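Local coordinates for SnoaL-like domain-containing protein (Sphaerobacter thermophilus, PDB 5TGN), which is of unknown function but carries a SnoaL-like domain of the NTF2 clan, a cone-shaped fold whose members include enzymes and small-molecule binding proteins, at residues 26-38 with 98-110. Residues are numbered along the deposited sequence; the frame is centred on the assembly and turned at random.
Sequences AALFAQDGEIIAP and GDRIRRLTINHLR
R100 stretches out straight along the backbone of A27-F29, and its NH1 donates to F29 O (2.8 Å), approaching from above the carbonyl plane; W46 NE1 binds the same oxygen. With an alanine in its place, F29 O would probably lose one of its two side-chain donors, and the turn at 26-29 one of its ties to strand 100-108. I101 N meets L28 O almost straight, and I101 O takes the N-H of A30, giving a short parallel bridge. I101 CB lies over one face of the F29 ring, 4.0 Å from its centroid, in a CH-pi contact, while CG2 touches ring atom CE1. The R102 chain folds back at CG-CD (chi3 49°), bringing its guanidinium to the D32 carboxylate; the two planes stand 73° apart and both hydrogen bonds are weak, the shorter being NH2 to OD1 at 3.3 Å. R102 and R103 together face D95 in a classic beta bulge, beyond which strand 103-108 runs parallel to 33-37. R103 NE meets E34 OE2 (3.0 Å) on the anti side, the flat groups only 14° apart, with I36 CD1 over a guanidinium face. L104 sets CB at the edge of the F29 ring and CD2 beside I35 CG1, and its backbone N and O bond E34 and I36. I106 N binds I36 O, and its CD1 packs on I35 CG2 (3.7 Å). H108 CD2 closes on P38 CG. The joined strands thus turn an apolar face of F29, I35, I101 and L104 toward helices 6-18 and 46-54, while salt bridges run from R44 through E34 and R103 to E91 of the second subunit; the two arginines probably keep the E34 carboxylate ionised.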
ATOM      1  N   ALA A  26      -2.763 -14.800 -13.385  1.00 16.20           N
ATOM      2  CA  ALA A  26      -1.828 -14.231 -14.352  1.00 18.54           C
ATOM      3  C   ALA A  26      -2.210 -14.580 -15.787  1.00 24.95           C
ATOM      4  O   ALA A  26      -2.062 -13.749 -16.692  1.00 22.87           O
ATOM      5  CB  ALA A  26      -0.402 -14.715 -14.060  1.00 18.42           C
ATOM      6  N   ALA A  27      -2.714 -15.801 -16.021  1.00 21.89           N
ATOM      7  CA  ALA A  27      -3.135 -16.194 -17.372  1.00 19.76           C
ATOM      8  C   ALA A  27      -4.248 -15.312 -17.929  1.00 24.46           C
ATOM      9  O   ALA A  27      -4.467 -15.311 -19.150  1.00 21.52           O
ATOM     10  CB  ALA A  27      -3.602 -17.664 -17.402  1.00 23.23           C
ATOM     11  N   LEU A  28      -4.963 -14.562 -17.077  1.00 17.54           N
ATOM     12  CA  LEU A  28      -5.949 -13.616 -17.587  1.00 14.31           C
ATOM     13  C   LEU A  28      -5.337 -12.349 -18.162  1.00 16.81           C
ATOM     14  O   LEU A  28      -6.064 -11.550 -18.764  1.00 19.79           O
ATOM     15  CB  LEU A  28      -6.923 -13.205 -16.489  1.00 14.56           C
ATOM     16  CG  LEU A  28      -7.594 -14.366 -15.775  1.00 20.65           C
ATOM     17  CD1 LEU A  28      -8.359 -13.775 -14.596  1.00 20.01           C
ATOM     18  CD2 LEU A  28      -8.521 -15.159 -16.732  1.00 26.47           C
ATOM     19  N   PHE A  29      -4.045 -12.128 -17.998  1.00 19.45           N
ATOM     20  CA  PHE A  29      -3.429 -10.879 -18.428  1.00 15.80           C
ATOM     21  C   PHE A  29      -2.668 -11.074 -19.739  1.00 18.64           C
ATOM     22  O   PHE A  29      -2.176 -12.166 -20.035  1.00 18.05           O
ATOM     23  CB  PHE A  29      -2.462 -10.350 -17.363  1.00 20.17           C
ATOM     24  CG  PHE A  29      -3.132  -9.819 -16.142  1.00 18.79           C
ATOM     25  CD1 PHE A  29      -3.160  -8.455 -15.885  1.00 14.61           C
ATOM     26  CD2 PHE A  29      -3.705 -10.684 -15.224  1.00 13.22           C
ATOM     27  CE1 PHE A  29      -3.757  -7.943 -14.717  1.00 15.95           C
ATOM     28  CE2 PHE A  29      -4.320 -10.188 -14.041  1.00 15.59           C
ATOM     29  CZ  PHE A  29      -4.355  -8.811 -13.791  1.00 14.47           C
ATOM     30  N   ALA A  30      -2.576  -9.995 -20.513  1.00 19.58           N
ATOM     31  CA  ALA A  30      -1.630  -9.937 -21.622  1.00 24.59           C
ATOM     32  C   ALA A  30      -0.205 -10.117 -21.104  1.00 23.62           C
ATOM     33  O   ALA A  30       0.106  -9.859 -19.935  1.00 20.21           O
ATOM     34  CB  ALA A  30      -1.737  -8.604 -22.375  1.00 22.84           C
ATOM     35  N   GLN A  31       0.670 -10.555 -22.006  1.00 25.15           N
ATOM     36  CA  GLN A  31       2.059 -10.795 -21.638  1.00 27.54           C
ATOM     37  C   GLN A  31       2.704  -9.549 -21.049  1.00 23.95           C
ATOM     38  O   GLN A  31       3.526  -9.642 -20.134  1.00 22.14           O
ATOM     39  CB  GLN A  31       2.847 -11.285 -22.864  1.00 30.41           C
ATOM     40  CG  GLN A  31       4.313 -11.527 -22.581  1.00 33.85           C
ATOM     41  CD  GLN A  31       5.101 -12.089 -23.788  1.00 44.75           C
ATOM     42  OE1 GLN A  31       4.650 -12.027 -24.948  1.00 46.67           O
ATOM     43  NE2 GLN A  31       6.299 -12.626 -23.506  1.00 40.34           N
ATOM     44  N   ASP A  32       2.372  -8.375 -21.580  1.00 23.16           N
ATOM     45  CA  ASP A  32       2.829  -7.111 -21.017  1.00 21.82           C
ATOM     46  C   ASP A  32       1.748  -6.429 -20.186  1.00 24.95           C
ATOM     47  O   ASP A  32       1.800  -5.214 -20.000  1.00 25.04           O
ATOM     48  CB  ASP A  32       3.319  -6.183 -22.133  1.00 27.52           C
ATOM     49  CG  ASP A  32       2.297  -6.010 -23.237  1.00 35.89           C
ATOM     50  OD1 ASP A  32       1.252  -6.686 -23.183  1.00 38.96           O
ATOM     51  OD2 ASP A  32       2.540  -5.217 -24.174  1.00 43.21           O
ATOM     52  N   GLY A  33       0.769  -7.186 -19.695  1.00 17.15           N
ATOM     53  CA  GLY A  33      -0.253  -6.624 -18.839  1.00 20.61           C
ATOM     54  C   GLY A  33       0.322  -6.322 -17.468  1.00 26.08           C
ATOM     55  O   GLY A  33       1.435  -6.721 -17.128  1.00 20.42           O
ATOM     56  N   GLU A  34      -0.441  -5.595 -16.658  1.00 13.59           N
ATOM     57  CA  GLU A  34       0.121  -5.190 -15.382  1.00 17.84           C
ATOM     58  C   GLU A  34      -0.955  -4.979 -14.327  1.00 15.80           C
ATOM     59  O   GLU A  34      -2.121  -4.696 -14.627  1.00 16.17           O
ATOM     60  CB  GLU A  34       0.930  -3.904 -15.529  1.00 19.88           C
ATOM     61  CG  GLU A  34       0.062  -2.731 -15.879  1.00 22.50           C
ATOM     62  CD  GLU A  34       0.860  -1.505 -16.260  1.00 30.45           C
ATOM     63  OE1 GLU A  34       2.031  -1.659 -16.685  1.00 29.57           O
ATOM     64  OE2 GLU A  34       0.307  -0.385 -16.146  1.00 30.12           O
ATOM     65  N   ILE A  35      -0.512  -5.047 -13.072  1.00 13.96           N
ATOM     66  CA  ILE A  35      -1.307  -4.626 -11.923  1.00 14.83           C
ATOM     67  C   ILE A  35      -0.637  -3.405 -11.311  1.00 15.95           C
ATOM     68  O   ILE A  35       0.584  -3.399 -11.102  1.00 14.94           O
ATOM     69  CB  ILE A  35      -1.426  -5.736 -10.873  1.00 16.42           C
ATOM     70  CG1 ILE A  35      -2.150  -6.949 -11.459  1.00 14.56           C
ATOM     71  CG2 ILE A  35      -2.163  -5.214  -9.633  1.00 16.97           C
ATOM     72  CD1 ILE A  35      -2.281  -8.091 -10.455  1.00 16.28           C
ATOM     73  N   ILE A  36      -1.421  -2.372 -11.033  1.00 13.81           N
ATOM     74  CA  ILE A  36      -0.935  -1.209 -10.283  1.00 11.45           C
ATOM     75  C   ILE A  36      -1.579  -1.294  -8.913  1.00 14.87           C
ATOM     76  O   ILE A  36      -2.816  -1.348  -8.804  1.00 15.52           O
ATOM     77  CB  ILE A  36      -1.298   0.117 -10.960  1.00 16.75           C
ATOM     78  CG1 ILE A  36      -1.045   0.049 -12.475  1.00 22.01           C
ATOM     79  CG2 ILE A  36      -0.546   1.294 -10.268  1.00 17.71           C
ATOM     80  CD1 ILE A  36      -0.986   1.472 -13.180  1.00 25.18           C
ATOM     81  N   ALA A  37      -0.767  -1.293  -7.882  1.00 12.45           N
ATOM     82  CA  ALA A  37      -1.316  -1.537  -6.556  1.00 15.33           C
ATOM     83  C   ALA A  37      -0.582  -0.624  -5.591  1.00 13.29           C
ATOM     84  O   ALA A  37       0.420  -0.017  -5.985  1.00 16.64           O
ATOM     85  CB  ALA A  37      -1.155  -3.021  -6.174  1.00 15.30           C
ATOM     86  N   PRO A  38      -1.040  -0.477  -4.340  1.00 13.21           N
ATOM     87  CA  PRO A  38      -0.315   0.396  -3.395  1.00 14.69           C
ATOM     88  C   PRO A  38       1.131  -0.039  -3.191  1.00 13.95           C
ATOM     89  O   PRO A  38       1.436  -1.229  -3.155  1.00 20.27           O
ATOM     90  CB  PRO A  38      -1.111   0.243  -2.099  1.00 16.50           C
ATOM     91  CG  PRO A  38      -2.496  -0.127  -2.522  1.00 18.39           C
ATOM     92  CD  PRO A  38      -2.300  -0.984  -3.766  1.00 19.11           C
ATOM     93  N   GLY A  98      -8.385  -7.290 -26.583  1.00 45.19           N
ATOM     94  CA  GLY A  98      -8.062  -8.566 -27.202  1.00 52.28           C
ATOM     95  C   GLY A  98      -8.272  -9.748 -26.278  1.00 50.63           C
ATOM     96  O   GLY A  98      -7.445 -10.669 -26.254  1.00 55.66           O
ATOM     97  N   ASP A  99      -9.361  -9.727 -25.505  1.00 39.90           N
ATOM     98  CA  ASP A  99      -9.785 -10.762 -24.554  1.00 37.78           C
ATOM     99  C   ASP A  99      -8.753 -11.053 -23.452  1.00 34.37           C
ATOM    100  O   ASP A  99      -8.808 -12.107 -22.818  1.00 30.93           O
ATOM    101  CB  ASP A  99     -10.237 -12.060 -25.266  1.00 51.72           C
ATOM    102  CG  ASP A  99      -9.118 -12.802 -25.976  1.00 67.82           C
ATOM    103  OD1 ASP A  99      -8.129 -13.191 -25.319  1.00 71.60           O
ATOM    104  OD2 ASP A  99      -9.233 -13.007 -27.208  1.00 77.86           O
ATOM    105  N   ARG A 100      -7.858 -10.122 -23.136  1.00 27.51           N
ATOM    106  CA  ARG A 100      -7.046 -10.227 -21.926  1.00 24.88           C
ATOM    107  C   ARG A 100      -7.037  -8.898 -21.197  1.00 22.31           C
ATOM    108  O   ARG A 100      -7.355  -7.859 -21.769  1.00 27.77           O
ATOM    109  CB  ARG A 100      -5.606 -10.657 -22.220  1.00 26.61           C
ATOM    110  CG  ARG A 100      -5.512 -12.086 -22.726  1.00 30.65           C
ATOM    111  CD  ARG A 100      -4.085 -12.545 -22.935  1.00 48.31           C
ATOM    112  NE  ARG A 100      -4.025 -13.971 -23.252  1.00 52.77           N
ATOM    113  CZ  ARG A 100      -3.603 -14.903 -22.407  1.00 49.82           C
ATOM    114  NH1 ARG A 100      -3.180 -14.552 -21.204  1.00 47.96           N
ATOM    115  NH2 ARG A 100      -3.580 -16.179 -22.779  1.00 50.17           N
ATOM    116  N   ILE A 101      -6.641  -8.944 -19.928  1.00 19.90           N
ATOM    117  CA  ILE A 101      -6.473  -7.738 -19.114  1.00 17.84           C
ATOM    118  C   ILE A 101      -5.156  -7.066 -19.470  1.00 22.59           C
ATOM    119  O   ILE A 101      -4.082  -7.675 -19.370  1.00 19.88           O
ATOM    120  CB  ILE A 101      -6.525  -8.062 -17.611  1.00 17.16           C
ATOM    121  CG1 ILE A 101      -7.819  -8.812 -17.261  1.00 17.84           C
ATOM    122  CG2 ILE A 101      -6.454  -6.773 -16.811  1.00 13.99           C
ATOM    123  CD1 ILE A 101      -7.759  -9.562 -15.877  1.00 19.85           C
ATOM    124  N   ARG A 102      -5.238  -5.811 -19.907  1.00 19.58           N
ATOM    125  CA  ARG A 102      -4.038  -5.020 -20.130  1.00 21.06           C
ATOM    126  C   ARG A 102      -3.581  -4.367 -18.835  1.00 20.58           C
ATOM    127  O   ARG A 102      -2.376  -4.255 -18.580  1.00 20.73           O
ATOM    128  CB  ARG A 102      -4.291  -3.967 -21.206  1.00 24.88           C
ATOM    129  CG  ARG A 102      -4.470  -4.611 -22.588  1.00 50.82           C
ATOM    130  CD  ARG A 102      -3.951  -3.747 -23.742  1.00 60.47           C
ATOM    131  NE  ARG A 102      -2.602  -3.255 -23.487  1.00 63.13           N
ATOM    132  CZ  ARG A 102      -1.500  -3.981 -23.644  1.00 61.62           C
ATOM    133  NH1 ARG A 102      -0.315  -3.451 -23.382  1.00 65.25           N
ATOM    134  NH2 ARG A 102      -1.586  -5.235 -24.058  1.00 57.38           N
ATOM    135  N   ARG A 103      -4.519  -3.921 -18.010  1.00 17.03           N
ATOM    136  CA  ARG A 103      -4.118  -3.310 -16.763  1.00 15.70           C
ATOM    137  C   ARG A 103      -5.214  -3.511 -15.734  1.00 17.49           C
ATOM    138  O   ARG A 103      -6.405  -3.381 -16.041  1.00 19.64           O
ATOM    139  CB  ARG A 103      -3.816  -1.814 -16.932  1.00 18.48           C
ATOM    140  CG  ARG A 103      -3.611  -1.065 -15.584  1.00 16.34           C
ATOM    141  CD  ARG A 103      -3.626   0.449 -15.854  1.00 19.43           C
ATOM    142  NE  ARG A 103      -2.372   0.936 -16.427  1.00 22.92           N
ATOM    143  CZ  ARG A 103      -2.187   2.170 -16.891  1.00 26.47           C
ATOM    144  NH1 ARG A 103      -3.197   3.033 -16.894  1.00 24.94           N
ATOM    145  NH2 ARG A 103      -0.992   2.556 -17.326  1.00 31.41           N
ATOM    146  N   LEU A 104      -4.802  -3.850 -14.514  1.00 14.67           N
ATOM    147  CA  LEU A 104      -5.710  -3.857 -13.376  1.00 13.54           C
ATOM    148  C   LEU A 104      -5.186  -2.843 -12.367  1.00 15.43           C
ATOM    149  O   LEU A 104      -4.020  -2.913 -11.961  1.00 16.48           O
ATOM    150  CB  LEU A 104      -5.827  -5.260 -12.761  1.00 12.31           C
ATOM    151  CG  LEU A 104      -6.373  -5.290 -11.324  1.00 17.43           C
ATOM    152  CD1 LEU A 104      -7.804  -4.822 -11.275  1.00 12.10           C
ATOM    153  CD2 LEU A 104      -6.193  -6.691 -10.719  1.00 16.36           C
ATOM    154  N   THR A 105      -6.021  -1.866 -12.007  1.00 14.24           N
ATOM    155  CA  THR A 105      -5.674  -0.880 -10.979  1.00 18.38           C
ATOM    156  C   THR A 105      -6.479  -1.205  -9.724  1.00 19.73           C
ATOM    157  O   THR A 105      -7.693  -1.417  -9.807  1.00 17.10           O
ATOM    158  CB  THR A 105      -5.988   0.548 -11.456  1.00 17.78           C
ATOM    159  OG1 THR A 105      -5.202   0.874 -12.617  1.00 18.07           O
ATOM    160  CG2 THR A 105      -5.702   1.583 -10.357  1.00 15.62           C
ATOM    161  N   ILE A 106      -5.825  -1.248  -8.570  1.00 18.66           N
ATOM    162  CA  ILE A 106      -6.491  -1.663  -7.335  1.00 17.82           C
ATOM    163  C   ILE A 106      -6.480  -0.486  -6.362  1.00 13.89           C
ATOM    164  O   ILE A 106      -5.429  -0.134  -5.818  1.00 14.42           O
ATOM    165  CB  ILE A 106      -5.831  -2.903  -6.713  1.00 16.75           C
ATOM    166  CG1 ILE A 106      -5.692  -3.989  -7.782  1.00 14.51           C
ATOM    167  CG2 ILE A 106      -6.683  -3.435  -5.518  1.00 18.06           C
ATOM    168  CD1 ILE A 106      -5.004  -5.271  -7.256  1.00 17.59           C
ATOM    169  N   ASN A 107      -7.643   0.116  -6.138  1.00 17.10           N
ATOM    170  CA  ASN A 107      -7.778   1.276  -5.254  1.00 21.16           C
ATOM    171  C   ASN A 107      -8.463   0.852  -3.966  1.00 23.31           C
ATOM    172  O   ASN A 107      -9.555   0.275  -4.006  1.00 22.88           O
ATOM    173  CB  ASN A 107      -8.616   2.375  -5.898  1.00 19.92           C
ATOM    174  CG  ASN A 107      -7.946   3.011  -7.108  1.00 24.29           C
ATOM    175  OD1 ASN A 107      -6.776   3.370  -7.070  1.00 20.76           O
ATOM    176  ND2 ASN A 107      -8.713   3.206  -8.165  1.00 24.63           N
ATOM    177  N   HIS A 108      -7.846   1.161  -2.834  1.00 16.21           N
ATOM    178  CA  HIS A 108      -8.551   1.038  -1.562  1.00 21.45           C
ATOM    179  C   HIS A 108      -9.549   2.177  -1.414  1.00 26.00           C
ATOM    180  O   HIS A 108      -9.204   3.347  -1.596  1.00 23.19           O
ATOM    181  CB  HIS A 108      -7.574   1.049  -0.390  1.00 26.77           C
ATOM    182  CG  HIS A 108      -6.716  -0.177  -0.319  1.00 32.67           C
ATOM    183  ND1 HIS A 108      -6.695  -1.014   0.778  1.00 35.67           N
ATOM    184  CD2 HIS A 108      -5.874  -0.724  -1.221  1.00 34.37           C
ATOM    185  CE1 HIS A 108      -5.854  -2.006   0.557  1.00 29.87           C
ATOM    186  NE2 HIS A 108      -5.341  -1.853  -0.648  1.00 32.92           N
ATOM    187  N   LEU A 109     -10.784   1.834  -1.068  1.00 23.28           N
ATOM    188  CA  LEU A 109     -11.833   2.807  -0.821  1.00 23.31           C
ATOM    189  C   LEU A 109     -11.908   3.110   0.672  1.00 29.69           C
ATOM    190  O   LEU A 109     -11.339   2.397   1.502  1.00 29.24           O
ATOM    191  CB  LEU A 109     -13.175   2.278  -1.333  1.00 25.69           C
ATOM    192  CG  LEU A 109     -13.212   1.852  -2.810  1.00 24.95           C
ATOM    193  CD1 LEU A 109     -14.600   1.271  -3.120  1.00 24.77           C
ATOM    194  CD2 LEU A 109     -12.956   3.053  -3.672  1.00 27.85           C
ATOM    195  N   ARG A 110     -12.621   4.183   1.010  1.00 29.56           N
ATOM    196  CA  ARG A 110     -12.859   4.525   2.407  1.00 33.30           C
ATOM    197  C   ARG A 110     -13.560   3.377   3.119  1.00 46.92           C
ATOM    198  O   ARG A 110     -14.444   2.722   2.549  1.00 38.55           O
ATOM    199  CB  ARG A 110     -13.732   5.766   2.520  1.00 42.88           C
ATOM    200  CG  ARG A 110     -13.267   7.003   1.794  1.00 48.23           C
ATOM    201  CD  ARG A 110     -14.359   8.060   1.969  1.00 53.10           C
ATOM    202  NE  ARG A 110     -14.011   9.373   1.448  1.00 62.47           N
ATOM    203  CZ  ARG A 110     -13.819  10.452   2.205  1.00 67.67           C
ATOM    204  NH1 ARG A 110     -13.510  11.611   1.638  1.00 71.21           N
ATOM    205  NH2 ARG A 110     -13.935  10.373   3.525  1.00 72.58           N
TER
HETATM  206  O   HOH W   1       1.775   1.797 -15.592  1.00 30.36           O